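Local coordinates for protein GTP cyclohydrolase 1 type 2 homolog (Escherichia coli, Escherichia coli O157:H7, PDB 1NMO) that binds two metal ions in each subunit of a toroidal hexamer and may take part in degrading radiation-damaged nucleotides, at residues 128-133 with 165-170; 114-119 with 148-153. All coordinates share one frame; numbering follows the deposited sequence.

Contact 1 (128-133 with 165-170)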
loop_
_atom_site.group_PDB
_atom_site.type_symbol
_atom_site.label_atom_id
_atom_site.label_comp_id
_atom_site.label_asym_id
_atom_site.label_seq_id
_atom_site.Cartn_x
_atom_site.Cartn_y
_atom_site.Cartn_z
ATOM N N VAL A 128 12.413 34.362 -19.713
ATOM C CA VAL A 128 13.320 33.250 -19.778
ATOM C C VAL A 128 14.751 33.599 -19.533
ATOM O O VAL A 128 15.482 33.825 -20.474
ATOM C CB VAL A 128 13.258 32.614 -21.181
ATOM C CG1 VAL A 128 13.930 31.292 -21.171
ATOM C CG2 VAL A 128 11.847 32.422 -21.585
ATOM N N PRO A 129 15.202 33.628 -18.273
ATOM C CA PRO A 129 16.597 33.954 -17.952
ATOM C C PRO A 129 17.455 32.765 -18.203
ATOM O O PRO A 129 16.913 31.658 -18.388
ATOM C CB PRO A 129 16.541 34.290 -16.473
ATOM C CG PRO A 129 15.369 33.442 -16.011
ATOM C CD PRO A 129 14.352 33.706 -17.081
ATOM N N TRP A 130 18.778 32.969 -18.298
ATOM C CA TRP A 130 19.670 31.812 -18.440
ATOM C C TRP A 130 20.863 32.066 -17.528
ATOM O O TRP A 130 21.064 33.176 -17.065
ATOM C CB TRP A 130 20.184 31.603 -19.876
ATOM C CG TRP A 130 21.195 32.668 -20.359
ATOM C CD1 TRP A 130 20.907 33.823 -21.053
ATOM C CD2 TRP A 130 22.629 32.639 -20.214
ATOM N NE1 TRP A 130 22.067 34.509 -21.341
ATOM C CE2 TRP A 130 23.138 33.799 -20.849
ATOM C CE3 TRP A 130 23.541 31.738 -19.612
ATOM C CZ2 TRP A 130 24.522 34.083 -20.917
ATOM C CZ3 TRP A 130 24.971 32.042 -19.689
ATOM C CH2 TRP A 130 25.412 33.185 -20.335
ATOM N N GLY A 131 21.618 31.033 -17.232
ATOM C CA GLY A 131 22.806 31.218 -16.417
ATOM C C GLY A 131 23.487 29.872 -16.199
ATOM O O GLY A 131 23.271 28.934 -17.002
ATOM N N GLU A 132 24.244 29.777 -15.104
ATOM C CA GLU A 132 24.960 28.571 -14.775
ATOM C C GLU A 132 24.930 28.129 -13.329
ATOM O O GLU A 132 25.047 28.925 -12.360
ATOM C CB GLU A 132 26.445 28.716 -15.138
ATOM C CG GLU A 132 26.741 29.258 -16.548
ATOM C CD GLU A 132 28.226 29.139 -16.935
ATOM O OE1 GLU A 132 29.123 29.168 -16.036
ATOM O OE2 GLU A 132 28.472 29.006 -18.146
ATOM N N LEU A 133 24.768 26.832 -13.168
ATOM C CA LEU A 133 24.830 26.294 -11.814
ATOM C C LEU A 133 26.266 26.600 -11.354
ATOM O O LEU A 133 27.239 26.407 -12.115
ATOM C CB LEU A 133 24.673 24.776 -11.839
ATOM C CG LEU A 133 23.251 24.332 -12.061
ATOM C CD1 LEU A 133 23.263 22.881 -12.569
ATOM C CD2 LEU A 133 22.474 24.491 -10.753
ATOM N N VAL A 165 25.634 19.084 -16.362
ATOM C CA VAL A 165 24.815 20.246 -16.654
ATOM C C VAL A 165 25.505 21.468 -16.071
ATOM O O VAL A 165 25.763 21.559 -14.850
ATOM C CB VAL A 165 23.446 20.165 -15.977
ATOM C CG1 VAL A 165 22.740 21.522 -16.045
ATOM C CG2 VAL A 165 22.627 19.143 -16.637
ATOM N N GLN A 166 25.768 22.437 -16.923
ATOM C CA GLN A 166 26.390 23.672 -16.424
ATOM C C GLN A 166 25.504 24.896 -16.721
ATOM O O GLN A 166 25.143 25.619 -15.823
ATOM C CB GLN A 166 27.810 23.879 -17.073
ATOM C CG GLN A 166 28.307 25.323 -16.861
ATOM C CD GLN A 166 29.809 25.411 -16.692
ATOM O OE1 GLN A 166 30.329 26.295 -15.976
ATOM N NE2 GLN A 166 30.515 24.514 -17.334
ATOM N N ARG A 167 25.174 25.096 -17.997
ATOM C CA ARG A 167 24.384 26.243 -18.460
ATOM C C ARG A 167 22.938 25.825 -18.481
ATOM O O ARG A 167 22.589 24.779 -19.017
ATOM C CB ARG A 167 24.906 26.681 -19.865
ATOM C CG ARG A 167 24.103 27.759 -20.572
ATOM C CD ARG A 167 24.846 28.156 -21.904
ATOM N NE ARG A 167 26.117 28.759 -21.495
ATOM C CZ ARG A 167 26.606 29.888 -21.993
ATOM N NH1 ARG A 167 25.934 30.529 -22.956
ATOM N NH2 ARG A 167 27.721 30.425 -21.443
ATOM N N VAL A 168 22.091 26.648 -17.902
ATOM C CA VAL A 168 20.668 26.343 -17.743
ATOM C C VAL A 168 19.731 27.505 -18.137
ATOM O O VAL A 168 20.177 28.669 -18.213
ATOM C CB VAL A 168 20.465 26.066 -16.253
ATOM C CG1 VAL A 168 19.035 25.846 -15.961
ATOM C CG2 VAL A 168 21.257 24.848 -15.875
ATOM N N ALA A 169 18.467 27.239 -18.482
ATOM C CA ALA A 169 17.606 28.423 -18.680
ATOM C C ALA A 169 16.318 27.952 -17.985
ATOM O O ALA A 169 16.171 26.756 -17.733
ATOM C CB ALA A 169 17.385 28.774 -20.158
ATOM N N TRP A 170 15.373 28.829 -17.677
ATOM C CA TRP A 170 14.234 28.340 -16.957
ATOM C C TRP A 170 13.129 29.323 -17.062
ATOM O O TRP A 170 13.380 30.466 -17.455
ATOM C CB TRP A 170 14.625 28.174 -15.496
ATOM C CG TRP A 170 15.034 29.445 -14.769
ATOM C CD1 TRP A 170 14.244 30.265 -14.030
ATOM C CD2 TRP A 170 16.353 30.051 -14.757
ATOM N NE1 TRP A 170 14.971 31.347 -13.558
ATOM C CE2 TRP A 170 16.264 31.238 -13.984
ATOM C CE3 TRP A 170 17.603 29.697 -15.333
ATOM C CZ2 TRP A 170 17.376 32.074 -13.757
ATOM C CZ3 TRP A 170 18.728 30.536 -15.119
ATOM C CH2 TRP A 170 18.598 31.700 -14.342
#
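Gly131 and Val168 form the hydrogen-bonded pair at the middle of this antiparallel two-strand contact: Gly131 N gives its hydrogen to Val168 O at 2.9 Å, and Val168 N returns a bond to Gly131 O at 2.7 Å. Leu133 N to Gln166 O (2.9 Å) continues the pairing at one end, and the longer Trp170 N to Pro129 O bond (3.3 Å) at the other. Trp130 and Arg167 meet on the face they share with Glu132 and Ala169. The guanidinium lies over the indole, the planes 30° apart, with Trp130 CZ3 3.6 Å from Arg167 CZ. A bend at chi3 (-65°) turns the arginine tip back to this ring, and Glu132 OE2 makes a long salt bridge to Arg167 NH2 (3.7 Å) near the guanidinium plane. Strands 128-137 and 165-170 are inner neighbours in a six-stranded mixed sheet, flanked by strands 118-123 and 189-192. Pro129 CG lies over one face of the Trp170 indole, offset toward its rim, in a CH-pi contact modelled too close for its spacing to be trusted. Beyond that ring, Trp170 NE1 is hydrogen-bonded to Asn109 O of helix 108-116, which helps to fix the indole's rotation, while Phe185 meets the Trp130 ring.

Contact 2 (114-119 with 148-153)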
loop_
_atom_site.group_PDB
_atom_site.type_symbol
_atom_site.label_atom_id
_atom_site.label_comp_id
_atom_site.label_asym_id
_atom_site.label_seq_id
_atom_site.Cartn_x
_atom_site.Cartn_y
_atom_site.Cartn_z
ATOM N N ALA A 114 18.057 31.566 -7.205
ATOM C CA ALA A 114 18.754 31.634 -5.897
ATOM C C ALA A 114 18.556 30.329 -5.183
ATOM O O ALA A 114 19.510 29.727 -4.649
ATOM C CB ALA A 114 18.175 32.786 -5.043
ATOM N N LEU A 115 17.302 29.872 -5.149
ATOM C CA LEU A 115 17.055 28.606 -4.455
ATOM C C LEU A 115 17.873 27.421 -5.022
ATOM O O LEU A 115 18.223 26.502 -4.280
ATOM C CB LEU A 115 15.573 28.260 -4.537
ATOM C CG LEU A 115 15.208 27.052 -3.677
ATOM C CD1 LEU A 115 15.690 27.232 -2.250
ATOM C CD2 LEU A 115 13.674 26.912 -3.639
ATOM N N LEU A 116 18.125 27.403 -6.336
ATOM C CA LEU A 116 18.818 26.272 -6.913
ATOM C C LEU A 116 20.257 26.555 -7.110
ATOM O O LEU A 116 20.997 25.741 -7.673
ATOM C CB LEU A 116 18.201 25.842 -8.218
ATOM C CG LEU A 116 16.690 25.582 -8.155
ATOM C CD1 LEU A 116 16.227 25.429 -9.565
ATOM C CD2 LEU A 116 16.374 24.353 -7.357
ATOM N N GLY A 117 20.697 27.704 -6.634
ATOM C CA GLY A 117 22.124 27.977 -6.746
ATOM C C GLY A 117 22.581 28.227 -8.142
ATOM O O GLY A 117 23.617 27.749 -8.562
ATOM N N ILE A 118 21.819 28.994 -8.886
ATOM C CA ILE A 118 22.210 29.303 -10.261
ATOM C C ILE A 118 22.541 30.770 -10.384
ATOM O O ILE A 118 21.793 31.652 -9.975
ATOM C CB ILE A 118 21.067 29.024 -11.263
ATOM C CG1 ILE A 118 20.549 27.568 -11.064
ATOM C CG2 ILE A 118 21.563 29.280 -12.754
ATOM C CD1 ILE A 118 19.420 27.176 -12.125
ATOM N N THR A 119 23.673 31.053 -10.983
ATOM C CA THR A 119 24.081 32.444 -11.179
ATOM C C THR A 119 23.398 32.949 -12.442
ATOM O O THR A 119 23.650 32.447 -13.528
ATOM C CB THR A 119 25.649 32.508 -11.383
ATOM O OG1 THR A 119 26.293 31.784 -10.308
ATOM C CG2 THR A 119 26.131 33.968 -11.395
ATOM N N ALA A 148 15.112 18.151 -3.464
ATOM C CA ALA A 148 15.438 18.449 -2.046
ATOM C C ALA A 148 15.173 19.946 -1.818
ATOM O O ALA A 148 14.709 20.346 -0.766
ATOM C CB ALA A 148 16.909 18.137 -1.788
ATOM N N ARG A 149 15.487 20.783 -2.808
ATOM C CA ARG A 149 15.277 22.238 -2.703
ATOM C C ARG A 149 13.817 22.646 -2.704
ATOM O O ARG A 149 13.408 23.502 -1.900
ATOM C CB ARG A 149 15.993 22.951 -3.872
ATOM C CG ARG A 149 17.525 22.794 -3.858
ATOM C CD ARG A 149 18.075 22.863 -2.424
ATOM N NE ARG A 149 18.471 24.196 -2.018
ATOM C CZ ARG A 149 18.108 24.785 -0.877
ATOM N NH1 ARG A 149 17.303 24.132 -0.007
ATOM N NH2 ARG A 149 18.573 26.031 -0.580
ATOM N N LEU A 150 13.022 22.036 -3.599
ATOM C CA LEU A 150 11.593 22.351 -3.721
ATOM C C LEU A 150 10.687 21.433 -2.934
ATOM O O LEU A 150 9.552 21.748 -2.815
ATOM C CB LEU A 150 11.137 22.339 -5.205
ATOM C CG LEU A 150 11.970 23.188 -6.189
ATOM C CD1 LEU A 150 11.149 23.441 -7.423
ATOM C CD2 LEU A 150 12.413 24.528 -5.615
ATOM N N GLY A 151 11.147 20.294 -2.420
ATOM C CA GLY A 151 10.253 19.426 -1.638
ATOM C C GLY A 151 9.267 18.651 -2.507
ATOM O O GLY A 151 8.154 18.189 -2.051
ATOM N N ARG A 152 9.685 18.433 -3.746
ATOM C CA ARG A 152 8.820 17.754 -4.726
ATOM C C ARG A 152 9.672 17.101 -5.778
ATOM O O ARG A 152 10.580 17.717 -6.269
ATOM C CB ARG A 152 7.886 18.792 -5.436
ATOM C CG ARG A 152 7.015 18.212 -6.642
ATOM C CD ARG A 152 6.141 19.288 -7.272
ATOM N NE ARG A 152 5.133 18.785 -8.202
ATOM C CZ ARG A 152 5.335 18.574 -9.502
ATOM N NH1 ARG A 152 6.516 18.825 -10.031
ATOM N NH2 ARG A 152 4.335 18.111 -10.280
ATOM N N LYS A 153 9.380 15.852 -6.148
ATOM C CA LYS A 153 10.176 15.145 -7.197
ATOM C C LYS A 153 9.881 15.677 -8.597
ATOM O O LYS A 153 8.746 15.602 -9.087
ATOM C CB LYS A 153 9.859 13.634 -7.165
ATOM C CG LYS A 153 10.749 12.747 -8.104
ATOM C CD LYS A 153 10.364 11.264 -7.992
ATOM C CE LYS A 153 11.282 10.330 -8.789
ATOM N NZ LYS A 153 11.186 10.663 -10.277
#
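Leu116 and Arg149 mark the nearest backbone approach, 6.8 Å between Leu116 CA and Arg149 CA, where the last turns of helices 108-116 and 139-150 come together. Leu115 supplies most of the first segment's surface in this contact, and its two methyls go to different partners. Leu115 CD1 lies over one face of the Arg149 guanidinium, offset toward its rim and 3.5 Å from Arg149 NH2. Leu115 CD2 presses on Leu150 CD2 at 3.3 Å, tighter than usual for two methyl carbons. With its CG anti to the backbone N (chi1 -172°), the Leu115 side chain extends across to the second helix. Arg149 folds back at chi2 and chi3, bringing its NE to Leu115 O in a weak hydrogen bond of 3.2 Å with a bent angle of 124° at the hydrogen. At each helix end a glycine of positive phi is the first residue to leave helical geometry. At Gly117 the turn is a Schellman motif, with Gly117 N bonded back to Ala114 O at 3.1 Å, and the chain turns straight into strand 118-123; Gly151 leads the second into the loop before strand 155-157. Leu116 CD2 rests against the aliphatic stem of the arginine, 3.8 Å from Arg149 CB, the two side chains lying alongside with their tips pointing opposite ways. Leu116 O accepts a hydrogen bond from Trp145 NE1, one helical turn before Arg149, a second polar tie between the helix ends. Leu150 also packs on Thr218 of helix 215-218, and Leu150 O is hydrogen-bonded to Arg220; the Leu150 side chain lies about 9 Å from that of Glu219, a ligand of both iron ions.

How the contacts relate
Contact 1 is strand pairing inside the six-stranded sheet, whereas contact 2 joins two helix ends beside that sheet and buries about a third as much surface (226 against 652 Å²). Both are partly buried: contact 1 has mostly buried residues with exposed Gln166 at its margin, contact 2 sets buried Leu116 and Leu150 beside exposed Arg149. Regular backbone bonds hold the first, with an indole, a guanidinium and a carboxylate gathered on one face; the second relies on leucine methyls and one weak bond. Chain order alternates their segments. They also touch directly: Glu132 O probably accepts a hydrogen bond from Thr119 N at 2.9 Å, and Leu133 CD2 packs 3.6 Å from Ile118 CG1.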